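Acetyl-CoA acetyltransferase (Mycobacterium smegmatis, PDB 4EGV) probably acts as an acyltransferase of the thiolase family, a monomeric thiolase-like protein with an additional C-terminal domain. Local coordinates at residues Val112-His120 against Ala407-Gly418; Gly298-Lys306 against Val428-His439. All coordinates share one frame; numbering follows the deposited sequence.

Interaction 1: Val112-His120 against Ala407-Gly418; sequences VIGGQSPQH and ANGGIASKYSVG
Gln119, in the first turn of helix 117-130, and Gln116, just before it, press on the antiparallel strands 402-409 and 414-421, an α/β packing within the thiolase fold that shows how a contact can be firm at one end and slack at the other. The strand pair is locked at Ala407 and Ser416, whose backbones exchange two hydrogen bonds, and the helix lands on that spot. Gln119 packs at the buried end: its CB lies 3.8 Å from Ala407 CB, its CG rests against the carbonyl of Ser416, and its CD sits 3.4 Å from Gly418 N. With CG anti to the backbone N (chi1 180°) and a bend at chi2, the amide lies against the backbone of Gly418, where there is no side chain to fend it off; its NE2 is bonded further along the strand to Tyr420 OH. His120 CB packs 3.7 Å from Ser416 OG, which meets the ring at its edge and has its polar partner in Asp301. Toward solvent the packing thins. Lys414 leaves its strand extended, and Lys414 NZ lies 4.2 Å from Val112 CG2, at the exposed rim. Between the two ends, Gln116 crosses the Lys414 chain at an angle, Gln116 CD to Lys414 CD 3.6 Å, and its amide is pinned by its own loop, with NE2 giving a nearly straight bond (168°) to Ile113 O at 3.0 Å.

Interaction 2: Gly298-Lys306 against Val428-His439; sequences GHADMKEPK and VADNSAQLQAEH
Asp430 reaches both ways at once: one carboxylate oxygen grips His299 of strand 294-303, in the mixed sheet of the thiolase fold, while the other closes an Asx turn leading into helix 432-440, which follows strand 414-421 in the chain. His299 ND1 donates to Asp430 OD2 at 2.7 Å, meeting its anti lone pair; the bond lies in the ring plane, although ring and carboxylate are turned 62° apart. OD1 accepts from both Ser432 N and Ser432 OG, the hydroxyl coming from above the carboxylate plane. Ser432 OG also accepts from Asp301 N at 3.2 Å, which ties the first turn of the helix back to the strand. Trp427 stacks on the His299 ring. Beyond this polar start the helix runs beside strand 298-303, the axes 8.3 Å apart and 26° from parallel. The curled selenomethionine at Met302 packs between strand and helix, with SE 4.0 Å from Leu435 CB and CE against the Leu435 carbonyl. Further on, His439 turns a ring edge to Glu304, whose OE2 is bonded to Ser316 and Ala318; the carboxylate and ring planes stand 86° apart, and Glu304 OE1 lies 3.2 Å from His439 CE1.

In the fold
The two contacts are joined through neighbouring strands of one sheet. Interaction 1 lies about 5 Å from the centre of the chain and interaction 2 about 16 Å, their own centres about 13 Å apart. Strands 294-303 and 414-421 run antiparallel side by side, and Ser413 O and Glu304 N, 2.7 Å apart, probably form a hydrogen bond between them. Ser416 OG of interaction 1 is hydrogen-bonded to Asp301 OD1 of interaction 2 at 2.7 Å, and His120 CD2 lies 3.5 Å from Asp301 CG. Strand 414-421 leads on into helix 432-440, which turns back to lie along strand 294-303. In thiolases the loops corresponding to those of interaction 1 carry catalytic cysteines; neither segment here has one.

Interaction 1: Val112-His120 against Ala407-Gly418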
ATOM      1  N   VAL A 112      -3.542   8.885 -10.893  1.00 29.30           N
ATOM      2  CA  VAL A 112      -2.083   8.709 -10.775  1.00 28.98           C
ATOM      3  C   VAL A 112      -1.674   7.307 -10.292  1.00 28.70           C
ATOM      4  O   VAL A 112      -2.440   6.604  -9.686  1.00 28.84           O
ATOM      5  CB  VAL A 112      -1.413   9.823  -9.840  1.00 29.48           C
ATOM      6  CG1 VAL A 112      -1.635  11.273 -10.402  1.00 27.31           C
ATOM      7  CG2 VAL A 112      -1.867   9.697  -8.354  1.00 27.57           C
ATOM      8  N   ILE A 113      -0.440   6.915 -10.545  1.00 28.72           N
ATOM      9  CA  ILE A 113       0.083   5.606 -10.105  1.00 28.09           C
ATOM     10  C   ILE A 113       0.139   5.501  -8.568  1.00 27.38           C
ATOM     11  O   ILE A 113       0.179   6.509  -7.870  1.00 26.50           O
ATOM     12  CB  ILE A 113       1.522   5.295 -10.736  1.00 28.32           C
ATOM     13  CG1 ILE A 113       1.796   3.809 -10.835  1.00 29.14           C
ATOM     14  CG2 ILE A 113       2.678   5.982  -9.967  1.00 27.00           C
ATOM     15  CD1 ILE A 113       1.391   3.145 -12.170  1.00 33.55           C
ATOM     16  N   GLY A 114       0.111   4.258  -8.067  1.00 26.95           N
ATOM     17  CA  GLY A 114       0.590   3.913  -6.721  1.00 25.85           C
ATOM     18  C   GLY A 114      -0.459   3.144  -5.971  1.00 25.66           C
ATOM     19  O   GLY A 114      -1.626   3.317  -6.231  1.00 25.38           O
ATOM     20  N   GLY A 115      -0.053   2.290  -5.046  1.00 25.24           N
ATOM     21  CA  GLY A 115      -1.008   1.552  -4.204  1.00 25.30           C
ATOM     22  C   GLY A 115      -1.976   2.284  -3.241  1.00 25.06           C
ATOM     23  O   GLY A 115      -2.910   1.682  -2.703  1.00 23.32           O
ATOM     24  N   GLN A 116      -1.724   3.578  -3.047  1.00 25.19           N
ATOM     25  CA  GLN A 116      -2.576   4.464  -2.296  1.00 25.40           C
ATOM     26  C   GLN A 116      -3.865   4.823  -3.048  1.00 25.42           C
ATOM     27  O   GLN A 116      -4.863   5.171  -2.410  1.00 24.92           O
ATOM     28  CB  GLN A 116      -1.805   5.738  -1.875  1.00 25.37           C
ATOM     29  CG  GLN A 116      -1.758   6.887  -2.915  1.00 25.53           C
ATOM     30  CD  GLN A 116      -0.883   6.584  -4.140  1.00 25.61           C
ATOM     31  OE1 GLN A 116       0.097   5.831  -4.075  1.00 25.74           O
ATOM     32  NE2 GLN A 116      -1.219   7.207  -5.256  1.00 24.85           N
ATOM     33  N   SER A 117      -3.844   4.714  -4.381  1.00 25.24           N
ATOM     34  CA  SER A 117      -4.868   5.335  -5.201  1.00 26.00           C
ATOM     35  C   SER A 117      -6.303   4.898  -5.004  1.00 25.63           C
ATOM     36  O   SER A 117      -7.178   5.765  -5.053  1.00 25.16           O
ATOM     37  CB  SER A 117      -4.523   5.347  -6.682  1.00 26.52           C
ATOM     38  OG  SER A 117      -4.373   4.049  -7.208  1.00 28.57           O
ATOM     39  N   PRO A 118      -6.564   3.585  -4.765  1.00 25.37           N
ATOM     40  CA  PRO A 118      -7.971   3.190  -4.554  1.00 25.26           C
ATOM     41  C   PRO A 118      -8.594   3.929  -3.373  1.00 25.19           C
ATOM     42  O   PRO A 118      -9.740   4.379  -3.443  1.00 24.76           O
ATOM     43  CB  PRO A 118      -7.858   1.710  -4.213  1.00 24.81           C
ATOM     44  CG  PRO A 118      -6.580   1.317  -4.708  1.00 24.37           C
ATOM     45  CD  PRO A 118      -5.670   2.433  -4.628  1.00 24.61           C
ATOM     46  N   GLN A 119      -7.829   4.052  -2.298  1.00 24.85           N
ATOM     47  CA  GLN A 119      -8.343   4.664  -1.091  1.00 25.36           C
ATOM     48  C   GLN A 119      -8.319   6.197  -1.159  1.00 25.26           C
ATOM     49  O   GLN A 119      -9.253   6.840  -0.696  1.00 24.68           O
ATOM     50  CB  GLN A 119      -7.677   4.070   0.170  1.00 25.32           C
ATOM     51  CG  GLN A 119      -8.130   4.634   1.423  1.00 24.34           C
ATOM     52  CD  GLN A 119      -9.511   4.321   1.697  1.00 25.30           C
ATOM     53  OE1 GLN A 119     -10.362   5.181   1.609  1.00 28.11           O
ATOM     54  NE2 GLN A 119      -9.782   3.091   2.044  1.00 26.04           N
ATOM     55  N   HIS A 120      -7.285   6.763  -1.782  1.00 25.88           N
ATOM     56  CA  HIS A 120      -7.263   8.193  -2.123  1.00 26.90           C
ATOM     57  C   HIS A 120      -8.507   8.608  -2.953  1.00 27.35           C
ATOM     58  O   HIS A 120      -9.141   9.638  -2.700  1.00 27.00           O
ATOM     59  CB  HIS A 120      -5.945   8.553  -2.827  1.00 26.71           C
ATOM     60  CG  HIS A 120      -5.633  10.024  -2.869  1.00 28.88           C
ATOM     61  ND1 HIS A 120      -6.171  10.890  -3.811  1.00 30.84           N
ATOM     62  CD2 HIS A 120      -4.778  10.768  -2.127  1.00 30.86           C
ATOM     63  CE1 HIS A 120      -5.686  12.107  -3.619  1.00 31.77           C
ATOM     64  NE2 HIS A 120      -4.847  12.064  -2.597  1.00 32.39           N
ATOM     65  N   ALA A 407      -3.638   2.107   2.677  1.00 29.18           N
ATOM     66  CA  ALA A 407      -3.156   1.938   1.297  1.00 28.32           C
ATOM     67  C   ALA A 407      -1.827   2.615   1.050  1.00 27.89           C
ATOM     68  O   ALA A 407      -1.738   3.804   1.137  1.00 27.34           O
ATOM     69  CB  ALA A 407      -4.208   2.460   0.305  1.00 27.79           C
ATOM     70  N   ASN A 408      -0.813   1.876   0.630  1.00 28.31           N
ATOM     71  CA  ASN A 408       0.548   2.319   0.306  1.00 29.08           C
ATOM     72  C   ASN A 408       0.875   2.238  -1.203  1.00 29.27           C
ATOM     73  O   ASN A 408       0.443   1.339  -1.803  1.00 29.14           O
ATOM     74  CB  ASN A 408       1.456   1.364   1.056  1.00 29.40           C
ATOM     75  CG  ASN A 408       2.846   1.832   1.157  1.00 30.64           C
ATOM     76  OD1 ASN A 408       3.134   2.673   1.932  1.00 33.01           O
ATOM     77  ND2 ASN A 408       3.725   1.254   0.404  1.00 28.66           N
ATOM     78  N   GLY A 409       1.598   3.130  -1.869  1.00 29.11           N
ATOM     79  CA  GLY A 409       2.264   4.276  -1.346  1.00 29.69           C
ATOM     80  C   GLY A 409       3.694   4.396  -1.774  1.00 30.72           C
ATOM     81  O   GLY A 409       4.470   4.831  -1.010  1.00 29.80           O
ATOM     82  N   GLY A 410       4.047   4.012  -2.977  1.00 32.32           N
ATOM     83  CA  GLY A 410       5.388   4.228  -3.513  1.00 33.79           C
ATOM     84  C   GLY A 410       6.520   3.531  -2.830  1.00 34.71           C
ATOM     85  O   GLY A 410       6.489   2.377  -2.684  1.00 34.65           O
ATOM     86  N   ILE A 411       7.511   4.255  -2.380  1.00 35.75           N
ATOM     87  CA  ILE A 411       8.504   3.700  -1.474  1.00 37.07           C
ATOM     88  C   ILE A 411       8.184   4.077  -0.043  1.00 36.84           C
ATOM     89  O   ILE A 411       8.886   4.857   0.509  1.00 37.03           O
ATOM     90  CB  ILE A 411       9.930   4.221  -1.797  1.00 37.52           C
ATOM     91  CG1 ILE A 411      10.253   4.037  -3.270  1.00 38.39           C
ATOM     92  CG2 ILE A 411      10.966   3.512  -0.995  1.00 37.02           C
ATOM     93  CD1 ILE A 411      10.120   2.610  -3.786  1.00 38.69           C
ATOM     94  N   ALA A 412       7.133   3.517   0.542  1.00 36.69           N
ATOM     95  CA  ALA A 412       6.441   4.119   1.708  1.00 36.66           C
ATOM     96  C   ALA A 412       6.192   5.623   1.546  1.00 36.46           C
ATOM     97  O   ALA A 412       6.214   6.332   2.534  1.00 36.78           O
ATOM     98  CB  ALA A 412       7.179   3.837   3.008  1.00 36.35           C
ATOM     99  N   SER A 413       5.975   6.093   0.307  1.00 36.06           N
ATOM    100  CA  SER A 413       5.919   7.543  -0.006  1.00 35.61           C
ATOM    101  C   SER A 413       4.555   8.127   0.322  1.00 34.63           C
ATOM    102  O   SER A 413       4.438   9.274   0.647  1.00 34.26           O
ATOM    103  CB  SER A 413       6.240   7.845  -1.484  1.00 35.90           C
ATOM    104  OG  SER A 413       7.472   7.341  -1.885  1.00 36.28           O
ATOM    105  N   LYS A 414       3.529   7.303   0.200  1.00 33.74           N
ATOM    106  CA  LYS A 414       2.151   7.730   0.258  1.00 32.59           C
ATOM    107  C   LYS A 414       1.310   6.731   1.052  1.00 31.63           C
ATOM    108  O   LYS A 414       1.454   5.518   0.910  1.00 31.27           O
ATOM    109  CB  LYS A 414       1.587   7.874  -1.155  1.00 32.56           C
ATOM    110  CG  LYS A 414       1.747   9.223  -1.760  1.00 33.76           C
ATOM    111  CD  LYS A 414       1.497   9.123  -3.239  1.00 36.83           C
ATOM    112  CE  LYS A 414       1.662  10.469  -3.957  1.00 37.86           C
ATOM    113  NZ  LYS A 414       0.855  10.515  -5.234  1.00 36.17           N
ATOM    114  N   TYR A 415       0.429   7.271   1.889  1.00 30.22           N
ATOM    115  CA  TYR A 415      -0.487   6.472   2.666  1.00 28.57           C
ATOM    116  C   TYR A 415      -1.877   7.102   2.802  1.00 27.44           C
ATOM    117  O   TYR A 415      -2.034   8.272   3.094  1.00 25.97           O
ATOM    118  CB  TYR A 415       0.121   6.189   4.011  1.00 28.60           C
ATOM    119  CG  TYR A 415      -0.248   4.854   4.525  1.00 27.64           C
ATOM    120  CD1 TYR A 415       0.471   3.727   4.130  1.00 27.32           C
ATOM    121  CD2 TYR A 415      -1.294   4.710   5.447  1.00 27.47           C
ATOM    122  CE1 TYR A 415       0.172   2.448   4.633  1.00 29.11           C
ATOM    123  CE2 TYR A 415      -1.613   3.447   5.963  1.00 30.57           C
ATOM    124  CZ  TYR A 415      -0.868   2.306   5.547  1.00 29.47           C
ATOM    125  OH  TYR A 415      -1.180   1.061   6.043  1.00 27.86           O
ATOM    126  N   SER A 416      -2.892   6.288   2.557  1.00 26.90           N
ATOM    127  CA  SER A 416      -4.282   6.702   2.532  1.00 25.97           C
ATOM    128  C   SER A 416      -5.058   5.722   3.325  1.00 25.95           C
ATOM    129  O   SER A 416      -4.927   4.528   3.177  1.00 25.54           O
ATOM    130  CB  SER A 416      -4.831   6.754   1.113  1.00 25.44           C
ATOM    131  OG  SER A 416      -4.397   7.905   0.455  1.00 23.04           O
ATOM    132  N   VAL A 417      -5.867   6.258   4.203  1.00 26.62           N
ATOM    133  CA  VAL A 417      -6.601   5.448   5.145  1.00 26.92           C
ATOM    134  C   VAL A 417      -8.080   5.730   4.995  1.00 26.76           C
ATOM    135  O   VAL A 417      -8.476   6.834   4.790  1.00 26.08           O
ATOM    136  CB  VAL A 417      -6.106   5.658   6.637  1.00 26.85           C
ATOM    137  CG1 VAL A 417      -6.817   4.707   7.562  1.00 26.66           C
ATOM    138  CG2 VAL A 417      -4.615   5.488   6.748  1.00 25.94           C
ATOM    139  N   GLY A 418      -8.874   4.681   5.039  1.00 27.54           N
ATOM    140  CA  GLY A 418     -10.300   4.782   5.159  1.00 28.50           C
ATOM    141  C   GLY A 418     -10.819   3.896   6.283  1.00 29.60           C
ATOM    142  O   GLY A 418     -10.336   2.794   6.517  1.00 29.54           O
TER

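Interaction 2: Gly298-Lys306 against Val428-His439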
ATOM      1  N   GLY A 298     -13.922   7.574   8.575  1.00 40.43           N
ATOM      2  CA  GLY A 298     -12.662   8.276   8.689  1.00 40.51           C
ATOM      3  C   GLY A 298     -11.804   8.180   7.467  1.00 40.48           C
ATOM      4  O   GLY A 298     -11.921   7.267   6.671  1.00 40.41           O
ATOM      5  N   HIS A 299     -10.923   9.149   7.325  1.00 40.48           N
ATOM      6  CA  HIS A 299     -10.052   9.186   6.177  1.00 40.74           C
ATOM      7  C   HIS A 299      -8.904  10.118   6.439  1.00 40.88           C
ATOM      8  O   HIS A 299      -9.052  11.021   7.222  1.00 41.17           O
ATOM      9  CB  HIS A 299     -10.833   9.636   4.953  1.00 40.47           C
ATOM     10  CG  HIS A 299     -11.917  10.627   5.257  1.00 39.43           C
ATOM     11  ND1 HIS A 299     -11.727  11.990   5.189  1.00 37.32           N
ATOM     12  CD2 HIS A 299     -13.206  10.447   5.626  1.00 37.90           C
ATOM     13  CE1 HIS A 299     -12.853  12.600   5.506  1.00 37.80           C
ATOM     14  NE2 HIS A 299     -13.760  11.687   5.789  1.00 37.67           N
ATOM     15  N   ALA A 300      -7.757   9.855   5.814  1.00 41.13           N
ATOM     16  CA  ALA A 300      -6.642  10.794   5.718  1.00 41.54           C
ATOM     17  C   ALA A 300      -5.721  10.385   4.568  1.00 42.01           C
ATOM     18  O   ALA A 300      -5.682   9.232   4.198  1.00 41.49           O
ATOM     19  CB  ALA A 300      -5.893  10.901   7.021  1.00 40.67           C
ATOM     20  N   ASP A 301      -5.033  11.353   3.978  1.00 43.05           N
ATOM     21  CA  ASP A 301      -4.035  11.113   2.947  1.00 44.50           C
ATOM     22  C   ASP A 301      -2.709  11.821   3.317  1.00 44.62           C
ATOM     23  O   ASP A 301      -2.657  13.036   3.440  1.00 44.54           O
ATOM     24  CB  ASP A 301      -4.522  11.563   1.545  1.00 44.88           C
ATOM     25  CG  ASP A 301      -5.946  11.061   1.184  1.00 47.71           C
ATOM     26  OD1 ASP A 301      -6.193   9.829   1.106  1.00 48.34           O
ATOM     27  OD2 ASP A 301      -6.832  11.910   0.938  1.00 49.63           O
HETATM   28  N   MSE A 302      -1.645  11.050   3.484  1.00 44.95           N
HETATM   29  CA  MSE A 302      -0.355  11.617   3.802  1.00 45.65           C
HETATM   30  C   MSE A 302       0.723  11.288   2.791  1.00 45.67           C
HETATM   31  O   MSE A 302       0.566  10.396   1.990  1.00 45.46           O
HETATM   32  CB  MSE A 302       0.070  11.203   5.203  1.00 45.93           C
HETATM   33  CG  MSE A 302      -0.786  11.824   6.323  1.00 47.16           C
HETATM   34 SE   MSE A 302      -0.702  13.780   6.473  1.00 48.76          SE
HETATM   35  CE  MSE A 302       1.228  14.034   6.764  1.00 48.94           C
ATOM     36  N   LYS A 303       1.817  12.038   2.829  1.00 46.35           N
ATOM     37  CA  LYS A 303       2.920  11.882   1.886  1.00 46.82           C
ATOM     38  C   LYS A 303       4.269  12.133   2.548  1.00 46.49           C
ATOM     39  O   LYS A 303       4.401  13.080   3.293  1.00 46.09           O
ATOM     40  CB  LYS A 303       2.729  12.843   0.717  1.00 47.14           C
ATOM     41  CG  LYS A 303       3.905  12.900  -0.257  1.00 50.86           C
ATOM     42  CD  LYS A 303       3.743  14.023  -1.275  1.00 55.38           C
ATOM     43  CE  LYS A 303       2.451  13.760  -2.079  1.00 57.86           C
ATOM     44  NZ  LYS A 303       1.722  14.962  -2.573  1.00 58.11           N
ATOM     45  N   GLU A 304       5.262  11.279   2.277  1.00 47.20           N
ATOM     46  CA  GLU A 304       6.661  11.490   2.697  1.00 47.65           C
ATOM     47  C   GLU A 304       7.500  12.299   1.696  1.00 48.32           C
ATOM     48  O   GLU A 304       7.115  12.447   0.543  1.00 47.71           O
ATOM     49  CB  GLU A 304       7.336  10.164   2.961  1.00 47.32           C
ATOM     50  CG  GLU A 304       6.703   9.351   4.066  1.00 48.84           C
ATOM     51  CD  GLU A 304       7.162   9.746   5.497  1.00 51.76           C
ATOM     52  OE1 GLU A 304       8.055  10.615   5.685  1.00 53.20           O
ATOM     53  OE2 GLU A 304       6.626   9.169   6.466  1.00 52.30           O
ATOM     54  N   PRO A 305       8.633  12.868   2.156  1.00 49.53           N
ATOM     55  CA  PRO A 305       9.618  13.459   1.236  1.00 50.40           C
ATOM     56  C   PRO A 305      10.485  12.363   0.632  1.00 51.32           C
ATOM     57  O   PRO A 305      10.398  11.237   1.089  1.00 51.19           O
ATOM     58  CB  PRO A 305      10.426  14.388   2.142  1.00 50.19           C
ATOM     59  CG  PRO A 305      10.243  13.845   3.533  1.00 49.61           C
ATOM     60  CD  PRO A 305       8.901  13.226   3.565  1.00 49.50           C
ATOM     61  N   LYS A 306      11.301  12.666  -0.378  1.00 52.93           N
ATOM     62  CA  LYS A 306      12.112  11.620  -1.026  1.00 54.37           C
ATOM     63  C   LYS A 306      12.913  10.874  -0.022  1.00 54.22           C
ATOM     64  O   LYS A 306      13.290  11.400   0.998  1.00 54.11           O
ATOM     65  CB  LYS A 306      13.063  12.119  -2.122  1.00 54.96           C
ATOM     66  CG  LYS A 306      13.253  13.597  -2.223  1.00 59.06           C
ATOM     67  CD  LYS A 306      13.889  13.967  -3.563  1.00 64.41           C
ATOM     68  CE  LYS A 306      12.995  14.975  -4.292  1.00 66.62           C
ATOM     69  NZ  LYS A 306      13.017  14.769  -5.761  1.00 66.40           N
ATOM     70  N   VAL A 428     -17.327  14.252   7.736  1.00 53.67           N
ATOM     71  CA  VAL A 428     -16.436  15.132   8.461  1.00 53.72           C
ATOM     72  C   VAL A 428     -15.196  15.405   7.585  1.00 53.77           C
ATOM     73  O   VAL A 428     -14.476  14.473   7.230  1.00 53.56           O
ATOM     74  CB  VAL A 428     -15.991  14.482   9.814  1.00 53.94           C
ATOM     75  CG1 VAL A 428     -15.038  15.408  10.611  1.00 53.51           C
ATOM     76  CG2 VAL A 428     -17.187  14.045  10.656  1.00 53.55           C
ATOM     77  N   ALA A 429     -14.950  16.668   7.232  1.00 53.81           N
ATOM     78  CA  ALA A 429     -13.721  17.043   6.513  1.00 53.80           C
ATOM     79  C   ALA A 429     -12.466  16.729   7.360  1.00 53.76           C
ATOM     80  O   ALA A 429     -12.415  17.034   8.544  1.00 53.52           O
ATOM     81  CB  ALA A 429     -13.749  18.528   6.059  1.00 53.32           C
ATOM     82  N   ASP A 430     -11.467  16.101   6.745  1.00 53.74           N
ATOM     83  CA  ASP A 430     -10.198  15.823   7.412  1.00 53.63           C
ATOM     84  C   ASP A 430      -9.147  16.960   7.304  1.00 53.31           C
ATOM     85  O   ASP A 430      -9.190  17.828   6.439  1.00 51.99           O
ATOM     86  CB  ASP A 430      -9.625  14.421   7.029  1.00 53.94           C
ATOM     87  CG  ASP A 430      -9.027  14.359   5.608  1.00 55.24           C
ATOM     88  OD1 ASP A 430      -8.072  15.102   5.324  1.00 55.97           O
ATOM     89  OD2 ASP A 430      -9.491  13.532   4.788  1.00 55.77           O
ATOM     90  N   ASN A 431      -8.189  16.882   8.216  1.00 53.69           N
ATOM     91  CA  ASN A 431      -7.144  17.851   8.412  1.00 54.03           C
ATOM     92  C   ASN A 431      -5.801  17.513   7.744  1.00 53.54           C
ATOM     93  O   ASN A 431      -4.752  17.922   8.215  1.00 53.66           O
ATOM     94  CB  ASN A 431      -6.945  18.027   9.910  1.00 54.53           C
ATOM     95  CG  ASN A 431      -6.505  19.405  10.263  1.00 55.82           C
ATOM     96  OD1 ASN A 431      -7.025  20.385   9.737  1.00 56.19           O
ATOM     97  ND2 ASN A 431      -5.518  19.498  11.142  1.00 55.88           N
ATOM     98  N   SER A 432      -5.837  16.801   6.629  1.00 53.15           N
ATOM     99  CA  SER A 432      -4.630  16.328   5.981  1.00 52.54           C
ATOM    100  C   SER A 432      -3.755  17.447   5.485  1.00 52.39           C
ATOM    101  O   SER A 432      -2.555  17.382   5.614  1.00 51.91           O
ATOM    102  CB  SER A 432      -4.975  15.411   4.816  1.00 52.63           C
ATOM    103  OG  SER A 432      -5.435  14.188   5.310  1.00 50.96           O
ATOM    104  N   ALA A 433      -4.368  18.464   4.898  1.00 52.79           N
ATOM    105  CA  ALA A 433      -3.636  19.579   4.299  1.00 53.07           C
ATOM    106  C   ALA A 433      -2.717  20.302   5.307  1.00 53.16           C
ATOM    107  O   ALA A 433      -1.549  20.544   5.038  1.00 52.49           O
ATOM    108  CB  ALA A 433      -4.618  20.536   3.642  1.00 52.94           C
ATOM    109  N   GLN A 434      -3.261  20.610   6.473  1.00 53.87           N
ATOM    110  CA  GLN A 434      -2.526  21.236   7.566  1.00 54.86           C
ATOM    111  C   GLN A 434      -1.528  20.265   8.249  1.00 54.35           C
ATOM    112  O   GLN A 434      -0.446  20.670   8.636  1.00 54.51           O
ATOM    113  CB  GLN A 434      -3.522  21.895   8.568  1.00 55.65           C
ATOM    114  CG  GLN A 434      -2.933  22.551   9.854  1.00 58.84           C
ATOM    115  CD  GLN A 434      -1.977  23.757   9.607  1.00 62.01           C
ATOM    116  OE1 GLN A 434      -2.170  24.543   8.684  1.00 61.68           O
ATOM    117  NE2 GLN A 434      -0.950  23.887  10.453  1.00 61.60           N
ATOM    118  N   LEU A 435      -1.885  18.990   8.388  1.00 53.97           N
ATOM    119  CA  LEU A 435      -0.941  17.950   8.843  1.00 53.39           C
ATOM    120  C   LEU A 435       0.226  17.663   7.878  1.00 53.07           C
ATOM    121  O   LEU A 435       1.312  17.327   8.325  1.00 52.36           O
ATOM    122  CB  LEU A 435      -1.672  16.647   9.150  1.00 53.21           C
ATOM    123  CG  LEU A 435      -2.455  16.657  10.451  1.00 53.49           C
ATOM    124  CD1 LEU A 435      -3.423  15.513  10.639  1.00 54.01           C
ATOM    125  CD2 LEU A 435      -1.691  17.004  11.707  1.00 53.42           C
ATOM    126  N   GLN A 436      -0.024  17.761   6.572  1.00 53.13           N
ATOM    127  CA  GLN A 436       0.994  17.666   5.546  1.00 53.54           C
ATOM    128  C   GLN A 436       1.976  18.857   5.604  1.00 54.59           C
ATOM    129  O   GLN A 436       3.176  18.675   5.494  1.00 54.31           O
ATOM    130  CB  GLN A 436       0.326  17.578   4.164  1.00 53.14           C
ATOM    131  CG  GLN A 436       1.242  17.168   3.017  1.00 51.68           C
ATOM    132  CD  GLN A 436       1.848  15.784   3.228  1.00 50.17           C
ATOM    133  OE1 GLN A 436       3.035  15.654   3.522  1.00 47.42           O
ATOM    134  NE2 GLN A 436       1.016  14.739   3.116  1.00 48.36           N
ATOM    135  N   ALA A 437       1.460  20.074   5.764  1.00 55.98           N
ATOM    136  CA  ALA A 437       2.312  21.259   5.799  1.00 57.27           C
ATOM    137  C   ALA A 437       3.198  21.282   7.049  1.00 58.15           C
ATOM    138  O   ALA A 437       4.322  21.809   7.015  1.00 58.21           O
ATOM    139  CB  ALA A 437       1.495  22.534   5.664  1.00 56.95           C
ATOM    140  N   GLU A 438       2.707  20.693   8.137  1.00 59.31           N
ATOM    141  CA  GLU A 438       3.520  20.519   9.347  1.00 60.87           C
ATOM    142  C   GLU A 438       4.668  19.559   9.129  1.00 60.99           C
ATOM    143  O   GLU A 438       5.782  19.842   9.520  1.00 61.34           O
ATOM    144  CB  GLU A 438       2.687  20.050  10.530  1.00 61.20           C
ATOM    145  CG  GLU A 438       2.420  21.133  11.565  1.00 64.20           C
ATOM    146  CD  GLU A 438       1.125  20.903  12.345  1.00 67.45           C
ATOM    147  OE1 GLU A 438       0.950  19.808  12.935  1.00 67.14           O
ATOM    148  OE2 GLU A 438       0.276  21.822  12.357  1.00 67.89           O
ATOM    149  N   HIS A 439       4.391  18.427   8.496  1.00 61.34           N
ATOM    150  CA  HIS A 439       5.414  17.437   8.191  1.00 61.35           C
ATOM    151  C   HIS A 439       6.387  17.934   7.123  1.00 61.38           C
ATOM    152  O   HIS A 439       7.540  17.549   7.130  1.00 61.01           O
ATOM    153  CB  HIS A 439       4.770  16.107   7.773  1.00 61.35           C
ATOM    154  CG  HIS A 439       5.734  14.964   7.722  1.00 61.85           C
ATOM    155  ND1 HIS A 439       6.218  14.455   6.539  1.00 61.46           N
ATOM    156  CD2 HIS A 439       6.324  14.245   8.709  1.00 62.85           C
ATOM    157  CE1 HIS A 439       7.068  13.479   6.793  1.00 61.61           C
ATOM    158  NE2 HIS A 439       7.143  13.325   8.102  1.00 62.29           N
TER